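Rik1-associated factor 1 (Schizosaccharomyces pombe, PDB 4O9D) helps establish heterochromatin as a subunit of the Clr4 methyltransferase complex, which deposits the histone H3 methylation mark of heterochromatin, and is represented here by its WD-repeat beta-propeller domain. Local coordinates at residues N61-D66 and I72-S77; S93-S98 and L104-F109; L144-A147 and G153-L156. All coordinates share one frame; numbering follows the deposited sequence.

Contact 1. Residues N61-D66 and I72-S77; sequences NLWIGD and IQSLES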
ATOM      1  N   ASN A  61     -11.254  13.685   3.269  1.00 41.72           N
ATOM      2  CA  ASN A  61     -10.531  12.809   2.351  1.00 35.91           C
ATOM      3  C   ASN A  61     -10.564  11.336   2.808  1.00 31.35           C
ATOM      4  O   ASN A  61      -9.667  10.553   2.474  1.00 28.98           O
ATOM      5  CB  ASN A  61      -9.077  13.289   2.305  1.00 35.73           C
ATOM      6  CG  ASN A  61      -8.461  13.401   3.706  1.00 35.72           C
ATOM      7  OD1 ASN A  61      -9.181  13.447   4.701  1.00 30.56           O
ATOM      8  ND2 ASN A  61      -7.131  13.442   3.781  1.00 36.31           N
ATOM      9  N   LEU A  62     -11.599  10.958   3.559  1.00 28.24           N
ATOM     10  CA  LEU A  62     -11.642   9.633   4.204  1.00 30.37           C
ATOM     11  C   LEU A  62     -13.058   9.036   4.211  1.00 32.88           C
ATOM     12  O   LEU A  62     -13.947   9.512   4.926  1.00 29.34           O
ATOM     13  CB  LEU A  62     -11.075   9.718   5.643  1.00 27.08           C
ATOM     14  CG  LEU A  62     -11.063   8.382   6.398  1.00 29.53           C
ATOM     15  CD1 LEU A  62     -10.156   7.355   5.701  1.00 23.45           C
ATOM     16  CD2 LEU A  62     -10.672   8.565   7.878  1.00 25.64           C
ATOM     17  N   TRP A  63     -13.273   7.989   3.410  1.00 29.71           N
ATOM     18  CA  TRP A  63     -14.626   7.457   3.228  1.00 29.93           C
ATOM     19  C   TRP A  63     -14.733   5.972   3.572  1.00 34.00           C
ATOM     20  O   TRP A  63     -13.766   5.205   3.453  1.00 28.29           O
ATOM     21  CB  TRP A  63     -15.105   7.700   1.798  1.00 28.08           C
ATOM     22  CG  TRP A  63     -15.109   9.156   1.398  1.00 32.70           C
ATOM     23  CD1 TRP A  63     -14.022   9.934   1.118  1.00 33.95           C
ATOM     24  CD2 TRP A  63     -16.263  10.003   1.225  1.00 31.77           C
ATOM     25  NE1 TRP A  63     -14.426  11.208   0.794  1.00 39.36           N
ATOM     26  CE2 TRP A  63     -15.795  11.273   0.847  1.00 36.21           C
ATOM     27  CE3 TRP A  63     -17.645   9.806   1.368  1.00 33.32           C
ATOM     28  CZ2 TRP A  63     -16.657  12.347   0.605  1.00 41.31           C
ATOM     29  CZ3 TRP A  63     -18.499  10.867   1.126  1.00 36.29           C
ATOM     30  CH2 TRP A  63     -18.003  12.120   0.742  1.00 41.39           C
ATOM     31  N   ILE A  64     -15.919   5.574   4.016  1.00 25.65           N
ATOM     32  CA  ILE A  64     -16.193   4.176   4.293  1.00 25.89           C
ATOM     33  C   ILE A  64     -17.477   3.864   3.580  1.00 28.29           C
ATOM     34  O   ILE A  64     -18.467   4.601   3.738  1.00 27.65           O
ATOM     35  CB  ILE A  64     -16.382   3.873   5.801  1.00 31.37           C
ATOM     36  CG1 ILE A  64     -15.110   4.180   6.592  1.00 30.75           C
ATOM     37  CG2 ILE A  64     -16.761   2.397   6.005  1.00 31.44           C
ATOM     38  CD1 ILE A  64     -15.152   3.640   8.023  1.00 39.00           C
ATOM     39  N   GLY A  65     -17.455   2.790   2.793  1.00 28.50           N
ATOM     40  CA  GLY A  65     -18.600   2.376   2.000  1.00 30.64           C
ATOM     41  C   GLY A  65     -19.037   0.964   2.359  1.00 34.31           C
ATOM     42  O   GLY A  65     -18.280   0.209   2.978  1.00 29.86           O
ATOM     43  N   ASP A  66     -20.258   0.614   1.953  1.00 33.89           N
ATOM     44  CA  ASP A  66     -20.874  -0.661   2.281  1.00 32.64           C
ATOM     45  C   ASP A  66     -21.404  -1.297   0.998  1.00 38.07           C
ATOM     46  O   ASP A  66     -22.215  -0.691   0.294  1.00 34.42           O
ATOM     47  CB  ASP A  66     -22.035  -0.434   3.263  1.00 35.52           C
ATOM     48  CG  ASP A  66     -22.685  -1.730   3.707  1.00 38.80           C
ATOM     49  OD1 ASP A  66     -23.502  -2.279   2.943  1.00 39.32           O
ATOM     50  OD2 ASP A  66     -22.366  -2.210   4.818  1.00 45.89           O
ATOM     51  N   ILE A  72     -22.183   5.258   1.130  1.00 29.84           N
ATOM     52  CA  ILE A  72     -20.852   5.696   1.488  1.00 29.64           C
ATOM     53  C   ILE A  72     -20.930   6.937   2.401  1.00 30.37           C
ATOM     54  O   ILE A  72     -21.831   7.773   2.274  1.00 35.58           O
ATOM     55  CB  ILE A  72     -19.984   5.913   0.204  1.00 27.10           C
ATOM     56  CG1 ILE A  72     -18.490   5.902   0.538  1.00 27.64           C
ATOM     57  CG2 ILE A  72     -20.365   7.174  -0.536  1.00 29.50           C
ATOM     58  CD1 ILE A  72     -17.618   6.144  -0.672  1.00 26.04           C
ATOM     59  N   GLN A  73     -19.987   7.045   3.323  1.00 26.76           N
ATOM     60  CA  GLN A  73     -20.023   8.074   4.366  1.00 32.45           C
ATOM     61  C   GLN A  73     -18.646   8.685   4.552  1.00 32.90           C
ATOM     62  O   GLN A  73     -17.658   7.959   4.577  1.00 27.35           O
ATOM     63  CB  GLN A  73     -20.491   7.476   5.691  1.00 30.10           C
ATOM     64  CG  GLN A  73     -20.586   8.506   6.797  1.00 41.37           C
ATOM     65  CD  GLN A  73     -20.795   7.888   8.174  1.00 44.81           C
ATOM     66  OE1 GLN A  73     -21.021   6.676   8.313  1.00 46.38           O
ATOM     67  NE2 GLN A  73     -20.713   8.723   9.198  1.00 42.03           N
ATOM     68  N   SER A  74     -18.601  10.017   4.659  1.00 29.46           N
ATOM     69  CA  SER A  74     -17.370  10.777   4.847  1.00 32.37           C
ATOM     70  C   SER A  74     -17.025  10.828   6.324  1.00 33.63           C
ATOM     71  O   SER A  74     -17.912  11.077   7.140  1.00 33.47           O
ATOM     72  CB  SER A  74     -17.572  12.214   4.328  1.00 40.68           C
ATOM     73  OG  SER A  74     -16.398  13.010   4.480  1.00 37.75           O
ATOM     74  N   LEU A  75     -15.758  10.610   6.688  1.00 31.23           N
ATOM     75  CA  LEU A  75     -15.381  10.583   8.120  1.00 28.77           C
ATOM     76  C   LEU A  75     -14.712  11.874   8.574  1.00 31.03           C
ATOM     77  O   LEU A  75     -14.213  12.644   7.764  1.00 29.08           O
ATOM     78  CB  LEU A  75     -14.443   9.405   8.461  1.00 34.89           C
ATOM     79  CG  LEU A  75     -14.889   7.956   8.225  1.00 36.42           C
ATOM     80  CD1 LEU A  75     -13.808   6.954   8.737  1.00 28.75           C
ATOM     81  CD2 LEU A  75     -16.224   7.691   8.872  1.00 36.35           C
ATOM     82  N   GLU A  76     -14.686  12.101   9.888  1.00 31.70           N
ATOM     83  CA  GLU A  76     -14.060  13.293  10.436  1.00 33.26           C
ATOM     84  C   GLU A  76     -12.594  13.423   9.974  1.00 30.28           C
ATOM     85  O   GLU A  76     -12.084  14.537   9.798  1.00 29.19           O
ATOM     86  CB  GLU A  76     -14.158  13.278  11.970  1.00 33.21           C
ATOM     87  CG  GLU A  76     -13.137  14.150  12.648  1.00 38.54           C
ATOM     88  CD  GLU A  76     -13.477  14.456  14.101  1.00 49.30           C
ATOM     89  OE1 GLU A  76     -13.800  13.520  14.877  1.00 46.98           O
ATOM     90  OE2 GLU A  76     -13.419  15.649  14.463  1.00 53.67           O
ATOM     91  N   SER A  77     -11.937  12.277   9.780  1.00 30.32           N
ATOM     92  CA  SER A  77     -10.615  12.199   9.130  1.00 28.18           C
ATOM     93  C   SER A  77      -9.466  12.842   9.929  1.00 28.21           C
ATOM     94  O   SER A  77      -9.544  12.929  11.144  1.00 32.17           O
ATOM     95  CB  SER A  77     -10.674  12.774   7.714  1.00 30.79           C
ATOM     96  OG  SER A  77      -9.531  12.367   6.957  1.00 31.48           O
TER

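Contact 2. Residues S93-S98 and L104-F109; sequences SDLCFS and LYTGAF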
ATOM      1  N   SER A  93      -2.298   8.385   4.574  1.00 22.95           N
ATOM      2  CA  SER A  93      -1.112   7.690   4.111  1.00 31.36           C
ATOM      3  C   SER A  93      -1.345   6.176   4.080  1.00 25.56           C
ATOM      4  O   SER A  93      -0.798   5.480   3.234  1.00 27.69           O
ATOM      5  CB  SER A  93       0.112   8.074   4.966  1.00 28.64           C
ATOM      6  OG  SER A  93      -0.087   7.722   6.325  1.00 28.22           O
ATOM      7  N   ASP A  94      -2.173   5.655   4.971  1.00 21.97           N
ATOM      8  CA  ASP A  94      -2.484   4.238   4.908  1.00 28.26           C
ATOM      9  C   ASP A  94      -3.746   3.970   5.700  1.00 28.03           C
ATOM     10  O   ASP A  94      -4.208   4.810   6.460  1.00 26.86           O
ATOM     11  CB  ASP A  94      -1.318   3.384   5.441  1.00 22.73           C
ATOM     12  CG  ASP A  94      -1.171   2.027   4.690  1.00 28.55           C
ATOM     13  OD1 ASP A  94      -2.074   1.671   3.892  1.00 27.62           O
ATOM     14  OD2 ASP A  94      -0.156   1.323   4.911  1.00 26.24           O
ATOM     15  N   LEU A  95      -4.315   2.796   5.503  1.00 25.73           N
ATOM     16  CA  LEU A  95      -5.447   2.369   6.299  1.00 25.72           C
ATOM     17  C   LEU A  95      -5.639   0.886   6.120  1.00 30.68           C
ATOM     18  O   LEU A  95      -5.202   0.311   5.122  1.00 27.01           O
ATOM     19  CB  LEU A  95      -6.720   3.143   5.940  1.00 27.71           C
ATOM     20  CG  LEU A  95      -6.923   3.612   4.504  1.00 27.20           C
ATOM     21  CD1 LEU A  95      -7.159   2.448   3.582  1.00 28.54           C
ATOM     22  CD2 LEU A  95      -8.096   4.595   4.458  1.00 29.62           C
ATOM     23  N   CYS A  96      -6.245   0.257   7.117  1.00 25.17           N
ATOM     24  CA  CYS A  96      -6.511  -1.166   7.029  1.00 28.35           C
ATOM     25  C   CYS A  96      -7.614  -1.494   8.014  1.00 26.99           C
ATOM     26  O   CYS A  96      -7.704  -0.889   9.080  1.00 25.53           O
ATOM     27  CB  CYS A  96      -5.251  -1.978   7.331  1.00 27.66           C
ATOM     28  SG  CYS A  96      -4.414  -1.491   8.839  1.00 32.66           S
ATOM     29  N   PHE A  97      -8.457  -2.436   7.637  1.00 24.03           N
ATOM     30  CA  PHE A  97      -9.551  -2.869   8.497  1.00 28.57           C
ATOM     31  C   PHE A  97      -9.060  -3.880   9.516  1.00 29.96           C
ATOM     32  O   PHE A  97      -8.167  -4.682   9.231  1.00 23.10           O
ATOM     33  CB  PHE A  97     -10.650  -3.508   7.652  1.00 28.91           C
ATOM     34  CG  PHE A  97     -11.529  -2.510   6.948  1.00 30.66           C
ATOM     35  CD1 PHE A  97     -12.620  -1.951   7.603  1.00 28.49           C
ATOM     36  CD2 PHE A  97     -11.278  -2.132   5.639  1.00 23.80           C
ATOM     37  CE1 PHE A  97     -13.445  -1.046   6.963  1.00 30.21           C
ATOM     38  CE2 PHE A  97     -12.108  -1.209   4.993  1.00 25.76           C
ATOM     39  CZ  PHE A  97     -13.191  -0.673   5.663  1.00 26.62           C
ATOM     40  N   SER A  98      -9.659  -3.840  10.703  1.00 25.48           N
ATOM     41  CA  SER A  98      -9.318  -4.764  11.773  1.00 28.02           C
ATOM     42  C   SER A  98      -9.663  -6.196  11.423  1.00 29.53           C
ATOM     43  O   SER A  98     -10.628  -6.456  10.696  1.00 28.85           O
ATOM     44  CB  SER A  98     -10.070  -4.361  13.048  1.00 30.20           C
ATOM     45  OG  SER A  98     -10.023  -5.406  13.979  1.00 36.33           O
ATOM     46  N   LEU A 104     -11.787   0.366  11.662  1.00 24.54           N
ATOM     47  CA  LEU A 104     -10.878   0.807  10.611  1.00 28.47           C
ATOM     48  C   LEU A 104      -9.722   1.604  11.237  1.00 25.81           C
ATOM     49  O   LEU A 104      -9.956   2.526  12.011  1.00 22.05           O
ATOM     50  CB  LEU A 104     -11.622   1.687   9.606  1.00 26.21           C
ATOM     51  CG  LEU A 104     -10.781   2.320   8.488  1.00 29.37           C
ATOM     52  CD1 LEU A 104     -10.242   1.257   7.515  1.00 25.05           C
ATOM     53  CD2 LEU A 104     -11.570   3.417   7.715  1.00 29.54           C
ATOM     54  N   TYR A 105      -8.482   1.252  10.887  1.00 24.35           N
ATOM     55  CA  TYR A 105      -7.304   1.984  11.348  1.00 21.84           C
ATOM     56  C   TYR A 105      -6.756   2.900  10.235  1.00 28.31           C
ATOM     57  O   TYR A 105      -6.544   2.446   9.096  1.00 24.98           O
ATOM     58  CB  TYR A 105      -6.216   0.980  11.770  1.00 22.55           C
ATOM     59  CG  TYR A 105      -6.660  -0.072  12.766  1.00 23.08           C
ATOM     60  CD1 TYR A 105      -7.168   0.295  14.008  1.00 28.64           C
ATOM     61  CD2 TYR A 105      -6.538  -1.428  12.486  1.00 20.84           C
ATOM     62  CE1 TYR A 105      -7.560  -0.660  14.935  1.00 32.14           C
ATOM     63  CE2 TYR A 105      -6.927  -2.401  13.403  1.00 23.88           C
ATOM     64  CZ  TYR A 105      -7.432  -2.011  14.640  1.00 34.70           C
ATOM     65  OH  TYR A 105      -7.822  -2.958  15.589  1.00 26.61           O
ATOM     66  N   THR A 106      -6.530   4.179  10.541  1.00 20.51           N
ATOM     67  CA  THR A 106      -5.974   5.099   9.535  1.00 23.24           C
ATOM     68  C   THR A 106      -4.751   5.865  10.023  1.00 23.94           C
ATOM     69  O   THR A 106      -4.579   6.113  11.241  1.00 25.58           O
ATOM     70  CB  THR A 106      -6.991   6.164   9.033  1.00 24.62           C
ATOM     71  OG1 THR A 106      -7.435   6.959  10.137  1.00 26.52           O
ATOM     72  CG2 THR A 106      -8.187   5.530   8.329  1.00 23.72           C
ATOM     73  N   GLY A 107      -3.900   6.234   9.065  1.00 21.96           N
ATOM     74  CA  GLY A 107      -2.706   7.019   9.327  1.00 23.21           C
ATOM     75  C   GLY A 107      -2.680   8.236   8.408  1.00 24.91           C
ATOM     76  O   GLY A 107      -3.177   8.189   7.301  1.00 26.93           O
ATOM     77  N   ALA A 108      -2.103   9.335   8.857  1.00 26.53           N
ATOM     78  CA  ALA A 108      -2.091  10.524   8.025  1.00 27.24           C
ATOM     79  C   ALA A 108      -0.926  11.463   8.330  1.00 26.71           C
ATOM     80  O   ALA A 108      -0.134  11.258   9.266  1.00 23.87           O
ATOM     81  CB  ALA A 108      -3.437  11.289   8.166  1.00 24.74           C
ATOM     82  N   PHE A 109      -0.895  12.537   7.550  1.00 28.15           N
ATOM     83  CA  PHE A 109       0.142  13.545   7.624  1.00 29.40           C
ATOM     84  C   PHE A 109      -0.150  14.570   8.739  1.00 35.03           C
ATOM     85  O   PHE A 109       0.524  15.603   8.858  1.00 33.77           O
ATOM     86  CB  PHE A 109       0.277  14.230   6.263  1.00 28.29           C
ATOM     87  CG  PHE A 109       1.004  13.412   5.232  1.00 35.98           C
ATOM     88  CD1 PHE A 109       1.354  12.084   5.481  1.00 30.11           C
ATOM     89  CD2 PHE A 109       1.343  13.976   4.003  1.00 31.74           C
ATOM     90  CE1 PHE A 109       2.036  11.339   4.535  1.00 27.67           C
ATOM     91  CE2 PHE A 109       2.026  13.235   3.051  1.00 32.75           C
ATOM     92  CZ  PHE A 109       2.372  11.916   3.320  1.00 34.71           C
TER

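Contact 3. Residues L144-A147 and G153-L156; sequences LAVA and GYLL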
ATOM      1  N   LEU A 144      -1.262  -3.727  15.521  1.00 20.97           N
ATOM      2  CA  LEU A 144      -1.062  -2.731  14.466  1.00 25.69           C
ATOM      3  C   LEU A 144       0.373  -2.158  14.462  1.00 25.86           C
ATOM      4  O   LEU A 144       0.828  -1.618  15.475  1.00 26.54           O
ATOM      5  CB  LEU A 144      -2.090  -1.617  14.624  1.00 21.81           C
ATOM      6  CG  LEU A 144      -2.054  -0.495  13.584  1.00 25.65           C
ATOM      7  CD1 LEU A 144      -2.512  -1.005  12.264  1.00 23.43           C
ATOM      8  CD2 LEU A 144      -2.921   0.688  14.038  1.00 27.99           C
ATOM      9  N   ALA A 145       1.095  -2.307  13.349  1.00 22.37           N
ATOM     10  CA  ALA A 145       2.431  -1.726  13.259  1.00 20.74           C
ATOM     11  C   ALA A 145       2.362  -0.411  12.515  1.00 23.37           C
ATOM     12  O   ALA A 145       1.613  -0.259  11.537  1.00 25.82           O
ATOM     13  CB  ALA A 145       3.429  -2.699  12.611  1.00 21.79           C
ATOM     14  N   VAL A 146       3.125   0.556  12.999  1.00 20.18           N
ATOM     15  CA  VAL A 146       3.064   1.896  12.488  1.00 18.14           C
ATOM     16  C   VAL A 146       4.462   2.334  12.066  1.00 22.56           C
ATOM     17  O   VAL A 146       5.393   2.209  12.855  1.00 25.38           O
ATOM     18  CB  VAL A 146       2.557   2.820  13.570  1.00 21.26           C
ATOM     19  CG1 VAL A 146       2.354   4.205  13.022  1.00 19.75           C
ATOM     20  CG2 VAL A 146       1.243   2.250  14.129  1.00 23.64           C
ATOM     21  N   ALA A 147       4.615   2.846  10.839  1.00 20.02           N
ATOM     22  CA  ALA A 147       5.904   3.391  10.419  1.00 20.02           C
ATOM     23  C   ALA A 147       5.813   4.910  10.321  1.00 22.01           C
ATOM     24  O   ALA A 147       4.992   5.458   9.587  1.00 24.58           O
ATOM     25  CB  ALA A 147       6.380   2.759   9.087  1.00 20.20           C
ATOM     26  N   GLY A 153       9.264   3.044  14.416  1.00 24.51           N
ATOM     27  CA  GLY A 153       8.056   2.236  14.280  1.00 23.50           C
ATOM     28  C   GLY A 153       7.324   2.140  15.637  1.00 23.44           C
ATOM     29  O   GLY A 153       7.930   2.296  16.702  1.00 23.96           O
ATOM     30  N   TYR A 154       6.020   1.908  15.602  1.00 23.90           N
ATOM     31  CA  TYR A 154       5.252   1.658  16.824  1.00 26.18           C
ATOM     32  C   TYR A 154       4.406   0.384  16.635  1.00 28.29           C
ATOM     33  O   TYR A 154       4.006   0.050  15.500  1.00 23.06           O
ATOM     34  CB  TYR A 154       4.355   2.851  17.114  1.00 24.60           C
ATOM     35  CG  TYR A 154       5.074   4.179  17.196  1.00 22.08           C
ATOM     36  CD1 TYR A 154       5.617   4.628  18.400  1.00 23.97           C
ATOM     37  CD2 TYR A 154       5.190   4.997  16.083  1.00 22.11           C
ATOM     38  CE1 TYR A 154       6.278   5.852  18.484  1.00 24.03           C
ATOM     39  CE2 TYR A 154       5.833   6.217  16.154  1.00 28.09           C
ATOM     40  CZ  TYR A 154       6.380   6.641  17.375  1.00 27.19           C
ATOM     41  OH  TYR A 154       7.017   7.853  17.457  1.00 26.86           O
ATOM     42  N   LEU A 155       4.206  -0.359  17.724  1.00 23.08           N
ATOM     43  CA  LEU A 155       3.258  -1.467  17.752  1.00 20.81           C
ATOM     44  C   LEU A 155       2.111  -1.085  18.707  1.00 26.66           C
ATOM     45  O   LEU A 155       2.357  -0.750  19.876  1.00 24.12           O
ATOM     46  CB  LEU A 155       3.922  -2.764  18.231  1.00 22.89           C
ATOM     47  CG  LEU A 155       5.026  -3.412  17.368  1.00 20.57           C
ATOM     48  CD1 LEU A 155       5.576  -4.628  18.115  1.00 20.77           C
ATOM     49  CD2 LEU A 155       4.500  -3.794  15.958  1.00 16.87           C
ATOM     50  N   LEU A 156       0.876  -1.160  18.224  1.00 23.02           N
ATOM     51  CA  LEU A 156      -0.287  -0.758  19.016  1.00 24.46           C
ATOM     52  C   LEU A 156      -1.309  -1.873  19.140  1.00 26.34           C
ATOM     53  O   LEU A 156      -1.624  -2.521  18.153  1.00 24.55           O
ATOM     54  CB  LEU A 156      -0.976   0.435  18.357  1.00 20.12           C
ATOM     55  CG  LEU A 156      -0.125   1.674  18.120  1.00 26.49           C
ATOM     56  CD1 LEU A 156      -0.912   2.754  17.378  1.00 26.66           C
ATOM     57  CD2 LEU A 156       0.398   2.192  19.446  1.00 29.21           C
TER

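Contact 1. Residues N61-D66 and I72-S77
Ser74 CB sits over the six-membered ring of Trp63, 3.6 Å from its centroid and 11° off the ring normal, in a CH-pi contact. Because Trp63 CG lies anti to its carbonyl carbon (chi1 -58°), the indole leans across the partner strand, and Phe26 meets it edge-to-face. A serine in place of Trp63 would remove the ring and would probably leave Ser74 CB facing a gap and Phe26 without its aromatic mate.

On the Ile64 side of the hairpin, Leu75 CD1 touches both Leu62 CD2 and Ile64 CD1, each at 3.6 Å; on the ring's side Trp63 CB meets Ile72 CD1.

Among the polar contacts, Ile64 and Gln73 form a hydrogen-bonded antiparallel pair, with Ile64 N 3.0 Å from Gln73 O. Leu75 N adds a bond to Leu62 O at 2.8 Å. Ser77 OG donates to Asn61 OD1, tilted 29° from the amide plane; the modelled spacing of 2.5 Å is short and its exact length doubtful. Ser49 O and Ser90 O accept from Asn61 ND2, so both ends of the amide are engaged and its flip is fixed.

The whole is the hairpin of strands 62-66 and 71-74 within one propeller blade, its edge extended by the parallel strand 420-422.

Contact 2. Residues S93-S98 and L104-F109
Ser93 and Asp94 both face Gly107, which makes this end of a WD-repeat hairpin a classic beta bulge: Ser93 N bonds to Gly107 O at 2.9 Å, and Asp94 O accepts from Gly107 N at 3.0 Å. Ser93 CB also touches Phe109 CE1. The Asp94 carboxylate turns away from strand 104-108; its OD1 takes Leu95 N, and OD2 reaches Lys135 and the amide of Leu136 in the next blade.

Leu95 follows in a non-hydrogen-bonded pair with Thr106, its CB 3.7 Å from Thr106 CG2. Thr106 OG1 is left to His78 and Trp116 NE1, a set of polar contacts around the buried Thr106, consistent with the structural tetrad of WD40 repeats.

Cys96 and Tyr105 make the next hydrogen-bonded pair, with Tyr105 N 2.9 Å from Cys96 O. Phe97 then offers a ring face to Leu104, whose CG is anti to its backbone N (chi1 176°) and which brings CD1 over the centre of that ring. The methyl stands 3.8 Å from the centroid, 1° off the normal, an almost ideal CH-pi contact.

Where the strand ends, the phenol hydroxyl of Tyr105 is bonded to Asp142 and Thr158, while Ser98 packs against the ring: Ser98 CB lies 3.7 Å from Tyr105 CE2.

Contact 3. Residues L144-A147 and G153-L156
Val146 and Tyr154, together with Leu144 and Leu156, form the well-packed face of a hairpin that supplies the two middle strands of a four-stranded propeller blade. These four residues make two hydrogen-bonded antiparallel pairs, and each pair is closed by two backbone bonds. Val146 N lies 2.7 Å from Tyr154 O, and Leu156 N is 2.8 Å from Leu144 O.

Above this frame the side chains meet diagonally as well as directly across. Val146 CG2, anti to its own carbonyl carbon, passes obliquely against Leu156 CD1 at 3.9 Å, while Val146 CB faces Tyr154 CB at 4.0 Å. The tyrosine ring turns an edge to Val146 CB, which lies near the ring plane, and its hydroxyl carries on to Asn150 while Phe126 meets the ring edge-to-face. Val113 of the preceding blade packs on Leu144 and Val146, so this face belongs to the interface between blades.

The opposite face is sparser, though it too is buried. Ala145 CB meets only one methyl across the strands, Leu155 CD2 at 3.7 Å, and Phe188 of the following blade touches both residues. Looser still is the end where Ala147 stands across from Gly153: the alanine methyl makes no contact with segment 153-156, and the approach passes to the backbone, where Gly153 CA comes within 3.0 Å of Val146 O in a CA-H...O contact.

In the fold
The three contacts belong to separate hairpins in successive blades and share no strand. None is a surface contact. Contact 2 is the most central, about 10 Å from the centre of the chain to its own centre, against about 15 Å for contact 3 and 18 Å for contact 1. It is also the bridge: Leu104 CD2 packs on Ile64 CD1 of contact 1, and Cys96 SG on Leu144 CD1 of contact 3, whereas contacts 1 and 3 do not touch. Chemistry differs with place. The farther-out contact 1 adds a side-chain hydrogen bond, contact 2 joins a bulge to polar groups directed at neighbouring elements, and contact 3 is joined by backbone bonds and apolar packing.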